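Putative bacterial transcription regulation protein (Staphylococcus aureus, PDB 3LUR) is a putative transcription regulator whose chain is essentially an effector-binding domain, probably recognising a small-molecule ligand. Local coordinates at residues Q36-Q40 against E41-A45. Numbering follows the deposited sequence.
With EDO (1,2-ethanediol), chain F.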
ATOM      1  N   GLN A  36       7.458 -10.553   6.344  1.00 11.15           N
ATOM      2  CA  GLN A  36       8.383 -11.274   7.229  1.00 11.95           C
ATOM      3  C   GLN A  36       9.725 -11.534   6.516  1.00 11.37           C
ATOM      4  O   GLN A  36      10.811 -11.301   7.080  1.00 11.54           O
ATOM      5  CB  GLN A  36       7.767 -12.604   7.704  1.00 12.35           C
ATOM      6  CG  GLN A  36       8.652 -13.400   8.647  1.00 15.85           C
ATOM      7  CD  GLN A  36       7.991 -14.676   9.192  1.00 19.91           C
ATOM      8  OE1 GLN A  36       6.857 -15.019   8.840  1.00 24.45           O
ATOM      9  NE2 GLN A  36       8.717 -15.387  10.045  1.00 22.40           N
ATOM     10  N   ARG A  37       9.647 -12.019   5.286  1.00 10.87           N
ATOM     11  CA  ARG A  37      10.851 -12.294   4.496  1.00 11.08           C
ATOM     12  C   ARG A  37      11.660 -11.012   4.237  1.00 10.88           C
ATOM     13  O   ARG A  37      12.853 -11.009   4.425  1.00 10.34           O
ATOM     14  CB  ARG A  37      10.497 -13.031   3.194  1.00 10.68           C
ATOM     15  CG  ARG A  37      10.057 -14.484   3.459  1.00 11.82           C
ATOM     16  CD  ARG A  37       9.649 -15.264   2.228  1.00 13.20           C
ATOM     17  NE  ARG A  37       8.280 -15.011   1.780  1.00 12.66           N
ATOM     18  CZ  ARG A  37       7.926 -14.209   0.772  1.00 14.54           C
ATOM     19  NH1 ARG A  37       8.831 -13.518   0.080  1.00 13.65           N
ATOM     20  NH2 ARG A  37       6.639 -14.104   0.443  1.00 14.71           N
ATOM     21  N   CYS A  38      11.004  -9.933   3.819  1.00 11.84           N
ATOM     22  CA  CYS A  38      11.708  -8.650   3.605  1.00 12.11           C
ATOM     23  C   CYS A  38      12.405  -8.181   4.871  1.00 12.86           C
ATOM     24  O   CYS A  38      13.536  -7.712   4.810  1.00 12.52           O
ATOM     25  CB  CYS A  38      10.788  -7.556   3.146  1.00 12.33           C
ATOM     26  SG  CYS A  38      10.144  -7.794   1.467  1.00 12.77           S
ATOM     27  N   TYR A  39      11.712  -8.277   6.015  1.00 13.50           N
ATOM     28  CA  TYR A  39      12.362  -7.977   7.287  1.00 14.01           C
ATOM     29  C   TYR A  39      13.562  -8.889   7.478  1.00 13.84           C
ATOM     30  O   TYR A  39      14.678  -8.409   7.657  1.00 14.31           O
ATOM     31  CB  TYR A  39      11.385  -8.107   8.470  1.00 14.24           C
ATOM     32  CG  TYR A  39      10.622  -6.836   8.727  1.00 15.94           C
ATOM     33  CD1 TYR A  39      11.264  -5.720   9.221  1.00 17.48           C
ATOM     34  CD2 TYR A  39       9.249  -6.751   8.483  1.00 16.62           C
ATOM     35  CE1 TYR A  39      10.566  -4.526   9.461  1.00 18.17           C
ATOM     36  CE2 TYR A  39       8.547  -5.576   8.727  1.00 16.24           C
ATOM     37  CZ  TYR A  39       9.210  -4.464   9.204  1.00 18.52           C
ATOM     38  OH  TYR A  39       8.531  -3.295   9.431  1.00 19.22           O
ATOM     39  N   GLN A  40      13.341 -10.203   7.383  1.00 13.89           N
ATOM     40  CA  GLN A  40      14.401 -11.191   7.629  1.00 13.81           C
ATOM     41  C   GLN A  40      15.640 -10.991   6.757  1.00 12.97           C
ATOM     42  O   GLN A  40      16.746 -11.245   7.201  1.00 12.60           O
ATOM     43  CB  GLN A  40      13.874 -12.618   7.430  1.00 14.53           C
ATOM     44  CG  GLN A  40      12.852 -13.066   8.460  1.00 16.23           C
ATOM     45  CD  GLN A  40      12.194 -14.397   8.100  1.00 19.61           C
ATOM     46  OE1 GLN A  40      12.081 -14.764   6.915  1.00 22.25           O
ATOM     47  NE2 GLN A  40      11.742 -15.121   9.117  1.00 20.79           N
ATOM     48  N   GLU A  41      15.441 -10.520   5.529  1.00 12.06           N
ATOM     49  CA  GLU A  41      16.537 -10.349   4.565  1.00 11.89           C
ATOM     50  C   GLU A  41      17.237  -9.013   4.657  1.00 12.08           C
ATOM     51  O   GLU A  41      18.304  -8.839   4.083  1.00 11.58           O
ATOM     52  CB  GLU A  41      16.022 -10.503   3.129  1.00 11.47           C
ATOM     53  CG  GLU A  41      15.553 -11.877   2.795  1.00 10.74           C
ATOM     54  CD  GLU A  41      14.822 -11.927   1.467  1.00 11.16           C
ATOM     55  OE1 GLU A  41      14.950 -10.967   0.658  1.00 10.71           O
ATOM     56  OE2 GLU A  41      14.117 -12.927   1.237  1.00  9.30           O
ATOM     57  N   GLY A  42      16.645  -8.067   5.369  1.00 12.68           N
ATOM     58  CA  GLY A  42      17.240  -6.725   5.478  1.00 12.91           C
ATOM     59  C   GLY A  42      16.759  -5.790   4.389  1.00 13.20           C
ATOM     60  O   GLY A  42      17.305  -4.712   4.194  1.00 13.03           O
ATOM     61  N   VAL A  43      15.749  -6.225   3.641  1.00 13.18           N
ATOM     62  CA  VAL A  43      15.208  -5.405   2.591  1.00 13.51           C
ATOM     63  C   VAL A  43      14.535  -4.179   3.195  1.00 13.82           C
ATOM     64  O   VAL A  43      14.655  -3.064   2.652  1.00 13.17           O
ATOM     65  CB  VAL A  43      14.177  -6.180   1.752  1.00 13.35           C
ATOM     66  CG1 VAL A  43      13.364  -5.214   0.893  1.00 12.76           C
ATOM     67  CG2 VAL A  43      14.866  -7.270   0.909  1.00 13.45           C
ATOM     68  N   ILE A  44      13.822  -4.360   4.312  1.00 14.37           N
ATOM     69  CA  ILE A  44      13.126  -3.223   4.900  1.00 14.77           C
ATOM     70  C   ILE A  44      14.114  -2.154   5.338  1.00 15.44           C
ATOM     71  O   ILE A  44      13.886  -0.969   5.084  1.00 15.66           O
ATOM     72  CB  ILE A  44      12.195  -3.569   6.077  1.00 14.89           C
ATOM     73  CG1 ILE A  44      11.123  -4.584   5.668  1.00 13.92           C
ATOM     74  CG2 ILE A  44      11.523  -2.254   6.606  1.00 15.30           C
ATOM     75  CD1 ILE A  44      10.215  -4.124   4.533  1.00 13.46           C
ATOM     76  N   ALA A  45      15.217  -2.568   5.963  1.00 16.02           N
ATOM     77  CA  ALA A  45      16.214  -1.614   6.456  1.00 16.50           C
ATOM     78  C   ALA A  45      16.832  -0.860   5.299  1.00 16.56           C
ATOM     79  O   ALA A  45      16.999   0.351   5.360  1.00 16.39           O
ATOM     80  CB  ALA A  45      17.296  -2.322   7.286  1.00 16.74           C
TER
HETATM   81  C1  EDO F 160      11.445 -11.143   0.126  1.00 24.76           C
HETATM   82  O1  EDO F 160      11.607 -12.560  -0.082  1.00 23.84           O
HETATM   83  C2  EDO F 160      12.014 -10.382  -1.058  1.00 26.54           C
HETATM   84  O2  EDO F 160      13.316 -10.883  -1.357  1.00 28.55           O
HETATM   85  O   HOH W   1      14.989  -5.640   7.163  1.00 18.35           O
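I44 packs against one face of the phenol ring of Y39, five residues earlier across a sharp helix-to-helix turn. Its CG1 sits over the middle of that face, 3.7 Å from the centroid of the Y39 ring and only 9° off the ring normal, a CH-pi contact. CG2 of I44 reaches the same ring nearer its rim, beside CE1. Both torsions of I44 lie near -60°; the second turns CD1 toward C38, where it stops 3.7 Å from C38 CB. V43 closes on that same carbon from its own CB, so C38 is packed by two side chains of the next helix.

The backbone makes the turn. R37 O accepts E41 N, an ordinary i to i+4 helical bond, after which G42 adopts positive phi (90°) and the chain breaks away. This is a Schellman motif: V43 N returns to C38 O at 2.9 Å, and G42 N to Y39 O at 3.0 Å. C38 O also receives weaker bonds from G42 N and I44 N. G42 doubles as N-cap of the following helix, and a water donates to Y39 O and accepts a weak bond from A45 N, linking the two helices.

Polar ends meet through an ethanediol, probably from the crystallisation liquor. R37 NH1 donates to its O1 at 2.9 Å, near the guanidinium plane, while the two hydroxyls of the diol donate to the E41 carboxylate, O2 to OE1 (2.6 Å) and O1 to OE2. The diol thus bridges two opposite charges that do not touch; R37 NH1 has its salt bridge with E19, on strand 5-21.

The turn joins helix 24-41 to helix 43-50 at the periphery of the domain, and on its inner side C38 and I44 both rest on I74 of barrel strand 70-77.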